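Local coordinates for uncharacterized protein (Bacteroides uniformis, PDB 4IYK) that is of unknown function but probably binds carbohydrate, joining an N-terminal domain of the transthyretin clan to a C-terminal E-set domain, at residues F82-V87 with S208-V213; G61-N66 with Y99-I104; L141-D146 with V153-N158. All coordinates share one frame; numbering follows the deposited sequence.

Interaction 1 of 3, residues F82-V87 with S208-V213; sequences FYPFEV and SGVGTV. With EDO (1,2-ethanediol), chain E.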
loop_
_atom_site.group_PDB
_atom_site.type_symbol
_atom_site.label_atom_id
_atom_site.label_comp_id
_atom_site.label_asym_id
_atom_site.label_seq_id
_atom_site.Cartn_x
_atom_site.Cartn_y
_atom_site.Cartn_z
ATOM N N PHE A 82 3.183 0.565 -7.875
ATOM C CA PHE A 82 3.023 -0.341 -8.989
ATOM C C PHE A 82 3.538 0.351 -10.229
ATOM O O PHE A 82 3.673 1.584 -10.229
ATOM C CB PHE A 82 1.574 -0.842 -9.146
ATOM C CG PHE A 82 0.498 0.203 -9.297
ATOM C CD1 PHE A 82 0.219 0.765 -10.544
ATOM C CD2 PHE A 82 -0.310 0.550 -8.220
ATOM C CE1 PHE A 82 -0.792 1.716 -10.687
ATOM C CE2 PHE A 82 -1.325 1.498 -8.364
ATOM C CZ PHE A 82 -1.569 2.064 -9.599
ATOM N N TYR A 83 3.869 -0.435 -11.268
ATOM C CA TYR A 83 4.413 0.115 -12.516
ATOM C C TYR A 83 3.425 1.098 -13.159
ATOM O O TYR A 83 2.222 0.794 -13.266
ATOM C CB TYR A 83 4.824 -0.989 -13.516
ATOM C CG TYR A 83 6.170 -1.601 -13.189
ATOM C CD1 TYR A 83 6.276 -2.668 -12.298
ATOM C CD2 TYR A 83 7.342 -1.080 -13.727
ATOM C CE1 TYR A 83 7.511 -3.239 -12.001
ATOM C CE2 TYR A 83 8.586 -1.630 -13.418
ATOM C CZ TYR A 83 8.666 -2.684 -12.519
ATOM O OH TYR A 83 9.883 -3.240 -12.213
ATOM N N PRO A 84 3.933 2.311 -13.498
ATOM C CA PRO A 84 3.083 3.334 -14.117
ATOM C C PRO A 84 2.540 2.934 -15.486
ATOM O O PRO A 84 3.138 2.151 -16.224
ATOM C CB PRO A 84 4.042 4.531 -14.261
ATOM C CG PRO A 84 5.381 3.925 -14.381
ATOM C CD PRO A 84 5.324 2.792 -13.386
ATOM N N PHE A 85 1.397 3.512 -15.814
ATOM C CA PHE A 85 0.693 3.345 -17.074
ATOM C C PHE A 85 -0.410 4.380 -17.172
ATOM O O PHE A 85 -0.769 5.040 -16.186
ATOM C CB PHE A 85 0.117 1.907 -17.253
ATOM C CG PHE A 85 -0.972 1.496 -16.281
ATOM C CD1 PHE A 85 -0.652 0.938 -15.049
ATOM C CD2 PHE A 85 -2.313 1.612 -16.625
ATOM C CE1 PHE A 85 -1.651 0.549 -14.160
ATOM C CE2 PHE A 85 -3.314 1.202 -15.739
ATOM C CZ PHE A 85 -2.975 0.684 -14.507
ATOM N N GLU A 86 -0.970 4.473 -18.371
ATOM C CA GLU A 86 -2.077 5.336 -18.689
ATOM C C GLU A 86 -3.248 4.538 -19.218
ATOM O O GLU A 86 -3.056 3.498 -19.855
ATOM C CB GLU A 86 -1.641 6.341 -19.751
ATOM C CG GLU A 86 -1.420 7.743 -19.252
ATOM C CD GLU A 86 -1.320 8.758 -20.373
ATOM O OE1 GLU A 86 -0.435 8.602 -21.248
ATOM O OE2 GLU A 86 -2.133 9.710 -20.381
ATOM N N VAL A 87 -4.468 5.034 -18.966
ATOM C CA VAL A 87 -5.698 4.500 -19.539
ATOM C C VAL A 87 -6.320 5.674 -20.334
ATOM O O VAL A 87 -6.891 6.592 -19.747
ATOM C CB VAL A 87 -6.677 3.839 -18.534
ATOM C CG1 VAL A 87 -7.874 3.225 -19.254
ATOM C CG2 VAL A 87 -5.977 2.782 -17.683
ATOM N N SER A 208 13.865 1.873 -11.359
ATOM C CA SER A 208 14.172 3.048 -12.175
ATOM C C SER A 208 13.081 3.450 -13.171
ATOM O O SER A 208 12.341 2.602 -13.656
ATOM C CB SER A 208 15.431 2.804 -12.974
ATOM O OG SER A 208 15.071 2.728 -14.341
ATOM N N GLY A 209 13.105 4.720 -13.583
ATOM C CA GLY A 209 12.216 5.269 -14.612
ATOM C C GLY A 209 10.800 5.517 -14.142
ATOM O O GLY A 209 9.993 6.110 -14.863
ATOM N N VAL A 210 10.518 5.124 -12.884
ATOM C CA VAL A 210 9.185 5.148 -12.327
ATOM C C VAL A 210 9.005 6.254 -11.304
ATOM O O VAL A 210 8.002 6.264 -10.588
ATOM C CB VAL A 210 8.831 3.746 -11.763
ATOM C CG1 VAL A 210 9.055 2.659 -12.829
ATOM C CG2 VAL A 210 9.631 3.434 -10.501
ATOM N N GLY A 211 9.947 7.198 -11.265
ATOM C CA GLY A 211 9.879 8.304 -10.323
ATOM C C GLY A 211 9.994 7.828 -8.889
ATOM O O GLY A 211 10.805 6.952 -8.583
ATOM N N THR A 212 9.148 8.342 -8.022
ATOM C CA THR A 212 9.220 7.984 -6.608
ATOM C C THR A 212 8.447 6.677 -6.317
ATOM O O THR A 212 7.238 6.548 -6.568
ATOM C CB THR A 212 8.832 9.156 -5.706
ATOM O OG1 THR A 212 7.551 9.654 -6.073
ATOM C CG2 THR A 212 9.836 10.294 -5.778
ATOM N N VAL A 213 9.192 5.706 -5.772
ATOM C CA VAL A 213 8.681 4.397 -5.405
ATOM C C VAL A 213 8.069 4.499 -4.024
ATOM O O VAL A 213 8.685 5.084 -3.129
ATOM C CB VAL A 213 9.782 3.304 -5.481
ATOM C CG1 VAL A 213 9.277 1.961 -4.960
ATOM C CG2 VAL A 213 10.322 3.164 -6.905
HETATM C C1 EDO E . 9.367 6.210 -0.190
HETATM O O1 EDO E . 9.153 7.022 -1.336
HETATM C C2 EDO E . 8.423 6.628 0.961
HETATM O O2 EDO E . 7.112 6.910 0.486
#

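Interaction 2 of 3, residues G61-N66 with Y99-I104; sequences GEYRNN and YDFKVI. With EDO (1,2-ethanediol), chain H; EDO (1,2-ethanediol), chain I; EDO (1,2-ethanediol), chain D.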
loop_
_atom_site.group_PDB
_atom_site.type_symbol
_atom_site.label_atom_id
_atom_site.label_comp_id
_atom_site.label_asym_id
_atom_site.label_seq_id
_atom_site.Cartn_x
_atom_site.Cartn_y
_atom_site.Cartn_z
ATOM N N GLY A 61 -7.097 -0.445 -1.183
ATOM C CA GLY A 61 -7.018 -0.420 -2.641
ATOM C C GLY A 61 -8.384 -0.194 -3.276
ATOM O O GLY A 61 -8.510 -0.145 -4.492
ATOM N N GLU A 62 -9.425 -0.009 -2.454
ATOM C CA GLU A 62 -10.762 0.318 -2.954
ATOM C C GLU A 62 -10.925 1.831 -3.023
ATOM O O GLU A 62 -10.515 2.539 -2.102
ATOM C CB GLU A 62 -11.842 -0.300 -2.051
ATOM C CG GLU A 62 -11.935 -1.804 -2.221
ATOM C CD GLU A 62 -12.486 -2.569 -1.036
ATOM O OE1 GLU A 62 -12.038 -2.315 0.107
ATOM O OE2 GLU A 62 -13.316 -3.477 -1.266
ATOM N N TYR A 63 -11.513 2.334 -4.107
ATOM C CA TYR A 63 -11.729 3.771 -4.256
ATOM C C TYR A 63 -13.221 4.046 -4.490
ATOM O O TYR A 63 -13.924 3.178 -4.996
ATOM C CB TYR A 63 -10.834 4.373 -5.378
ATOM C CG TYR A 63 -11.275 4.039 -6.785
ATOM C CD1 TYR A 63 -12.147 4.874 -7.482
ATOM C CD2 TYR A 63 -10.775 2.918 -7.450
ATOM C CE1 TYR A 63 -12.568 4.566 -8.774
ATOM C CE2 TYR A 63 -11.182 2.608 -8.750
ATOM C CZ TYR A 63 -12.106 3.416 -9.392
ATOM O OH TYR A 63 -12.526 3.125 -10.661
ATOM N N ARG A 64 -13.688 5.264 -4.116
ATOM C CA ARG A 64 -15.075 5.705 -4.262
ATOM C C ARG A 64 -15.148 7.221 -4.398
ATOM O O ARG A 64 -14.549 7.937 -3.605
ATOM C CB ARG A 64 -15.903 5.239 -3.060
ATOM C CG ARG A 64 -17.387 5.441 -3.276
ATOM C CD ARG A 64 -18.160 5.192 -1.998
ATOM N NE ARG A 64 -19.585 5.443 -2.199
ATOM C CZ ARG A 64 -20.529 5.143 -1.316
ATOM N NH1 ARG A 64 -20.210 4.558 -0.162
ATOM N NH2 ARG A 64 -21.799 5.429 -1.574
ATOM N N ASN A 65 -15.887 7.704 -5.405
ATOM C CA ASN A 65 -16.053 9.131 -5.657
ATOM C C ASN A 65 -17.485 9.403 -6.070
ATOM O O ASN A 65 -17.896 8.953 -7.125
ATOM C CB ASN A 65 -15.061 9.622 -6.738
ATOM C CG ASN A 65 -14.882 11.135 -6.785
ATOM O OD1 ASN A 65 -15.756 11.919 -6.402
ATOM N ND2 ASN A 65 -13.738 11.586 -7.275
ATOM N N ASN A 66 -18.251 10.123 -5.234
ATOM C CA ASN A 66 -19.648 10.445 -5.558
ATOM C C ASN A 66 -19.810 11.847 -6.134
ATOM O O ASN A 66 -20.937 12.323 -6.261
ATOM C CB ASN A 66 -20.549 10.266 -4.332
ATOM C CG ASN A 66 -20.936 8.823 -4.148
ATOM O OD1 ASN A 66 -20.192 8.050 -3.570
ATOM N ND2 ASN A 66 -22.055 8.405 -4.742
ATOM N N TYR A 99 -15.084 0.450 -12.032
ATOM C CA TYR A 99 -13.884 0.160 -12.831
ATOM C C TYR A 99 -12.719 -0.279 -11.938
ATOM O O TYR A 99 -12.248 0.458 -11.052
ATOM C CB TYR A 99 -13.449 1.339 -13.731
ATOM C CG TYR A 99 -12.464 0.946 -14.820
ATOM C CD1 TYR A 99 -11.096 0.881 -14.563
ATOM C CD2 TYR A 99 -12.900 0.652 -16.110
ATOM C CE1 TYR A 99 -10.187 0.525 -15.559
ATOM C CE2 TYR A 99 -11.997 0.303 -17.121
ATOM C CZ TYR A 99 -10.638 0.245 -16.839
ATOM O OH TYR A 99 -9.732 -0.102 -17.815
ATOM N N ASP A 100 -12.230 -1.480 -12.221
ATOM C CA ASP A 100 -11.092 -2.049 -11.520
ATOM C C ASP A 100 -9.847 -1.882 -12.381
ATOM O O ASP A 100 -9.893 -2.127 -13.584
ATOM C CB ASP A 100 -11.355 -3.534 -11.197
ATOM C CG ASP A 100 -12.480 -3.768 -10.194
ATOM O OD1 ASP A 100 -12.763 -2.852 -9.384
ATOM O OD2 ASP A 100 -13.074 -4.868 -10.218
ATOM N N PHE A 101 -8.748 -1.418 -11.785
ATOM C CA PHE A 101 -7.497 -1.264 -12.527
ATOM C C PHE A 101 -6.598 -2.458 -12.173
ATOM O O PHE A 101 -6.475 -2.804 -10.994
ATOM C CB PHE A 101 -6.817 0.086 -12.175
ATOM C CG PHE A 101 -7.612 1.320 -12.531
ATOM C CD1 PHE A 101 -7.485 1.913 -13.781
ATOM C CD2 PHE A 101 -8.438 1.930 -11.592
ATOM C CE1 PHE A 101 -8.205 3.072 -14.100
ATOM C CE2 PHE A 101 -9.162 3.088 -11.911
ATOM C CZ PHE A 101 -9.039 3.654 -13.160
ATOM N N LYS A 102 -5.990 -3.077 -13.181
ATOM C CA LYS A 102 -5.063 -4.220 -13.094
ATOM C C LYS A 102 -3.626 -3.695 -13.175
ATOM O O LYS A 102 -3.275 -2.991 -14.119
ATOM C CB LYS A 102 -5.336 -5.246 -14.214
ATOM C CG LYS A 102 -6.809 -5.643 -14.369
ATOM C CD LYS A 102 -7.208 -6.844 -13.536
ATOM C CE LYS A 102 -8.561 -7.397 -13.951
ATOM N NZ LYS A 102 -8.522 -8.084 -15.277
ATOM N N VAL A 103 -2.808 -3.993 -12.163
ATOM C CA VAL A 103 -1.466 -3.412 -12.042
ATOM C C VAL A 103 -0.400 -4.477 -11.727
ATOM O O VAL A 103 -0.724 -5.609 -11.356
ATOM C CB VAL A 103 -1.484 -2.292 -10.938
ATOM C CG1 VAL A 103 -2.659 -1.329 -11.114
ATOM C CG2 VAL A 103 -1.472 -2.869 -9.514
ATOM N N ILE A 104 0.868 -4.087 -11.861
ATOM C CA ILE A 104 2.023 -4.914 -11.518
ATOM C C ILE A 104 2.661 -4.237 -10.321
ATOM O O ILE A 104 3.329 -3.210 -10.527
ATOM C CB ILE A 104 3.050 -5.116 -12.696
ATOM C CG1 ILE A 104 2.407 -5.827 -13.902
ATOM C CG2 ILE A 104 4.326 -5.858 -12.205
ATOM C CD1 ILE A 104 3.217 -5.684 -15.237
HETATM C C1 EDO H . -21.412 4.673 -5.644
HETATM O O1 EDO H . -20.333 4.997 -4.785
HETATM C C2 EDO H . -22.699 4.408 -4.832
HETATM O O2 EDO H . -23.136 5.606 -4.216
HETATM C C1 EDO I . -4.959 -1.757 -17.329
HETATM O O1 EDO I . -3.876 -2.585 -16.905
HETATM C C2 EDO I . -5.989 -1.583 -16.177
HETATM O O2 EDO I . -6.998 -0.704 -16.603
HETATM C C1 EDO D . -12.167 -3.396 -15.751
HETATM O O1 EDO D . -10.879 -4.005 -15.752
HETATM C C2 EDO D . -13.002 -3.991 -14.583
HETATM O O2 EDO D . -14.028 -3.085 -14.199
#

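Interaction 3 of 3, residues L141-D146 with V153-N158; sequences LFAFSD and VKLTLN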
loop_
_atom_site.group_PDB
_atom_site.type_symbol
_atom_site.label_atom_id
_atom_site.label_comp_id
_atom_site.label_asym_id
_atom_site.label_seq_id
_atom_site.Cartn_x
_atom_site.Cartn_y
_atom_site.Cartn_z
ATOM N N LEU A 141 7.578 -3.070 9.891
ATOM C CA LEU A 141 6.349 -3.453 10.552
ATOM C C LEU A 141 5.745 -2.178 11.116
ATOM O O LEU A 141 6.188 -1.681 12.157
ATOM C CB LEU A 141 6.570 -4.544 11.638
ATOM C CG LEU A 141 5.312 -5.035 12.387
ATOM C CD1 LEU A 141 4.249 -5.602 11.414
ATOM C CD2 LEU A 141 5.682 -6.093 13.449
ATOM N N PHE A 142 4.777 -1.596 10.380
ATOM C CA PHE A 142 4.131 -0.363 10.824
ATOM C C PHE A 142 3.089 -0.661 11.870
ATOM O O PHE A 142 2.421 -1.687 11.798
ATOM C CB PHE A 142 3.514 0.410 9.646
ATOM C CG PHE A 142 4.538 0.833 8.621
ATOM C CD1 PHE A 142 5.345 1.954 8.838
ATOM C CD2 PHE A 142 4.743 0.079 7.463
ATOM C CE1 PHE A 142 6.286 2.353 7.876
ATOM C CE2 PHE A 142 5.691 0.476 6.504
ATOM C CZ PHE A 142 6.470 1.598 6.729
ATOM N N ALA A 143 2.933 0.251 12.831
ATOM C CA ALA A 143 1.920 0.146 13.880
ATOM C C ALA A 143 1.145 1.459 14.068
ATOM O O ALA A 143 1.740 2.547 14.032
ATOM C CB ALA A 143 2.582 -0.256 15.202
ATOM N N PHE A 144 -0.185 1.364 14.309
ATOM C CA PHE A 144 -1.016 2.537 14.629
ATOM C C PHE A 144 -2.266 2.136 15.439
ATOM O O PHE A 144 -2.656 0.972 15.437
ATOM C CB PHE A 144 -1.420 3.352 13.377
ATOM C CG PHE A 144 -1.636 4.810 13.713
ATOM C CD1 PHE A 144 -0.561 5.626 14.082
ATOM C CD2 PHE A 144 -2.916 5.361 13.702
ATOM C CE1 PHE A 144 -0.763 6.975 14.390
ATOM C CE2 PHE A 144 -3.121 6.707 14.034
ATOM C CZ PHE A 144 -2.051 7.503 14.392
ATOM N N SER A 145 -2.919 3.117 16.065
ATOM C CA SER A 145 -4.138 2.908 16.880
ATOM C C SER A 145 -5.413 2.732 15.996
ATOM O O SER A 145 -6.500 2.568 16.534
ATOM C CB SER A 145 -4.335 4.050 17.876
ATOM O OG SER A 145 -4.361 5.281 17.172
ATOM N N ASP A 146 -5.281 2.777 14.675
ATOM C CA ASP A 146 -6.430 2.564 13.775
ATOM C C ASP A 146 -5.938 1.822 12.495
ATOM O O ASP A 146 -4.726 1.634 12.286
ATOM C CB ASP A 146 -7.245 3.873 13.483
ATOM C CG ASP A 146 -6.560 4.934 12.626
ATOM O OD1 ASP A 146 -5.830 4.565 11.678
ATOM O OD2 ASP A 146 -6.734 6.118 12.913
ATOM N N VAL A 153 0.925 6.793 8.203
ATOM C CA VAL A 153 0.174 6.835 9.483
ATOM C C VAL A 153 0.820 5.796 10.425
ATOM O O VAL A 153 0.523 4.607 10.339
ATOM C CB VAL A 153 -1.351 6.577 9.230
ATOM C CG1 VAL A 153 -2.156 6.658 10.521
ATOM C CG2 VAL A 153 -1.915 7.561 8.192
ATOM N N LYS A 154 1.803 6.239 11.221
ATOM C CA LYS A 154 2.582 5.311 12.035
ATOM C C LYS A 154 3.074 5.932 13.324
ATOM O O LYS A 154 3.239 7.158 13.425
ATOM C CB LYS A 154 3.801 4.817 11.221
ATOM C CG LYS A 154 4.755 5.944 10.815
ATOM C CD LYS A 154 5.841 5.485 9.852
ATOM C CE LYS A 154 6.662 6.699 9.430
ATOM N NZ LYS A 154 7.953 6.297 8.843
ATOM N N LEU A 155 3.340 5.052 14.303
ATOM C CA LEU A 155 3.900 5.398 15.598
ATOM C C LEU A 155 5.416 5.306 15.510
ATOM O O LEU A 155 5.943 4.560 14.698
ATOM C CB LEU A 155 3.356 4.443 16.680
ATOM C CG LEU A 155 1.849 4.509 16.916
ATOM C CD1 LEU A 155 1.371 3.280 17.704
ATOM C CD2 LEU A 155 1.461 5.831 17.624
ATOM N N THR A 156 6.108 6.105 16.312
ATOM C CA THR A 156 7.573 6.123 16.399
ATOM C C THR A 156 7.912 5.102 17.483
ATOM O O THR A 156 7.439 5.248 18.619
ATOM C CB THR A 156 8.028 7.542 16.731
ATOM O OG1 THR A 156 7.502 8.405 15.730
ATOM C CG2 THR A 156 9.552 7.665 16.843
ATOM N N LEU A 157 8.715 4.092 17.132
ATOM C CA LEU A 157 9.031 2.988 18.038
ATOM C C LEU A 157 10.504 2.902 18.430
ATOM O O LEU A 157 11.377 3.290 17.660
ATOM C CB LEU A 157 8.601 1.656 17.381
ATOM C CG LEU A 157 7.110 1.515 16.969
ATOM C CD1 LEU A 157 6.888 0.232 16.182
ATOM C CD2 LEU A 157 6.159 1.584 18.200
ATOM N N ASN A 158 10.761 2.278 19.601
ATOM C CA ASN A 158 12.107 2.038 20.115
ATOM C C ASN A 158 12.576 0.624 19.831
ATOM O O ASN A 158 11.757 -0.292 19.831
ATOM C CB ASN A 158 12.133 2.248 21.619
ATOM C CG ASN A 158 11.615 3.560 22.109
ATOM O OD1 ASN A 158 12.014 4.624 21.644
ATOM N ND2 ASN A 158 10.807 3.505 23.157
HETATM O O HOH W 1 5.154 2.177 13.241
#

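Interaction 1 of 3, residues F82-V87 with S208-V213
In Val210 the CG1 methyl lies anti to the carbonyl carbon and beside the backbone N (chi1 -53°), a setting that turns it toward the ring of Pro84. In Tyr83 chi1 of -80° carries the aromatic ring nearer the loop than its CB, where CD2 of Tyr83 meets Val210 CG1 obliquely at 4.2 Å. Pro84 makes the nearest approach, CD to Val210 CG1 at 3.8 Å, with CG of Pro84 4.2 Å from that methyl and the two side chains crossing at about a right angle. Only 107 Å² is buried in all, and no hydrogen bond links the segments. The contact lies between two beta domains: 82-87 leads into strand 85-92 of the transthyretin-clan domain, and 208-213 is a loop between strands 196-206 and 216-224 of the E-set domain. Gly209 and Gly211, both with positive phi, flank Val210 and let the chain bend round it. Tyr106 touches both Pro84 and Val210 and meets the Tyr83 ring edge-to-face. The Tyr83 hydroxyl is hydrogen-bonded to Glu133 OE2, while Lys131 makes a cation-pi contact with its ring. Farther along the loop an ethanediol, probably from the crystallisation liquor, donates O1 to Val213 O at 2.7 Å and is also bonded to Arg214 NH1.

Interaction 2 of 3, residues G61-N66 with Y99-I104
The hydroxyl of Tyr63 donates to the carbonyl oxygen of Tyr99, OH to O 2.7 Å, and this is the sole hydrogen bond between the segments. It arrives in the carbonyl plane on a lone pair, with a C=O...donor angle of 130°, and the oxygen lies at the edge of the Tyr63 ring near its plane. Chi1 of 74° sets CG of Tyr63 between the backbone N and the carbonyl carbon, and from there the ring reaches across to the other segment. The same hydroxyl sits 3.6 Å from CE2 of Phe101. Carbon meets carbon beside it, Tyr63 CE2 to Phe101 CE2 at 3.8 Å, but the rings meet obliquely: their centroids are 5.9 Å apart and their planes 41° from parallel. Phe101 is further held by Tyr99, whose CD1 stands 3.6 Å above the plane of the Phe101 ring, over its centre, and by Phe77, which meets it edge-to-face. In the transthyretin-clan domain, strands 62-65 and 95-103 are the outer strands of a three-stranded mixed sheet with 15-23 between them. Tyr63 is bonded through its backbone to Gly19, and Phe101 to Ser20, so the tyrosine side chain spans the central strand. Ethanediol molecules, probably from the crystallisation liquor, occupy polar sites nearby: one takes the N-H of Asp100 (N to O2 3.1 Å) and gives O1 to the carbonyl oxygen of the same residue, while another donates O1 to Lys102 O at 2.9 Å and pairs O2 with Tyr99 OH. The Tyr63 hydroxyl is thus a polar group inside a buried, largely aromatic contact, and its proton is satisfied by the backbone oxygen of Tyr99, just ahead of the regular strand 101-103.

Interaction 3 of 3, residues L141-D146 with V153-N158
The chain from 142 to 146, where strand 135-144 runs out, and the irregular course from 153 to 157 point 123° apart, coming nearest at Phe144 and Lys154, whose CA atoms are 5.2 Å apart. Both belong to a domain of the E-set clan, consistent with an immunoglobulin-like sandwich, in which Phe142 and Phe144 use their backbones to pair with strand 196-206, while Ala143 turns its own polar atoms to 153-158. Leu155 N donates to Ala143 O at 3.0 Å with an N-H...O angle of 149°. Instead of a second direct bond, a water accepts from Ala143 N and donates to Leu155 O at 2.9 Å, so the pairing is wedged open on that side. Val153 then covers one face of the Phe144 ring: its CG1, anti to the backbone N, makes a CH-pi contact 3.6 Å from the ring centroid and 14° off the normal. Leu155 meets the same ring obliquely, CG to Phe144 CD1 at 3.9 Å, and Leu157 CD1 reaches CB of Ala143 at 4.4 Å. Lys154 runs extended beyond CG past the edge of the Phe142 ring, its CD 3.7 Å from Phe142 CD1.

Interactions 1 and 2 adjoin: the backbone N of Tyr83 lies 2.9 Å from Ile104 O, a probable hydrogen bond, and Phe82 packs on Val103. Both use the transthyretin-clan domain, interaction 1 with one segment only. Interaction 2 is buried within that domain and ties strand 62-65 to the 99-104 segment by a tyrosine hydroxyl, whereas interaction 1 is small, wholly apolar and reaches from that domain to the E-set domain. Interaction 3 lies apart, its centre about 27 Å from that of interaction 1 and on the opposite side of the chain's centre. Local in sequence and partly buried, it combines a backbone bond, a bridging water and a CH-pi contact at a strand end.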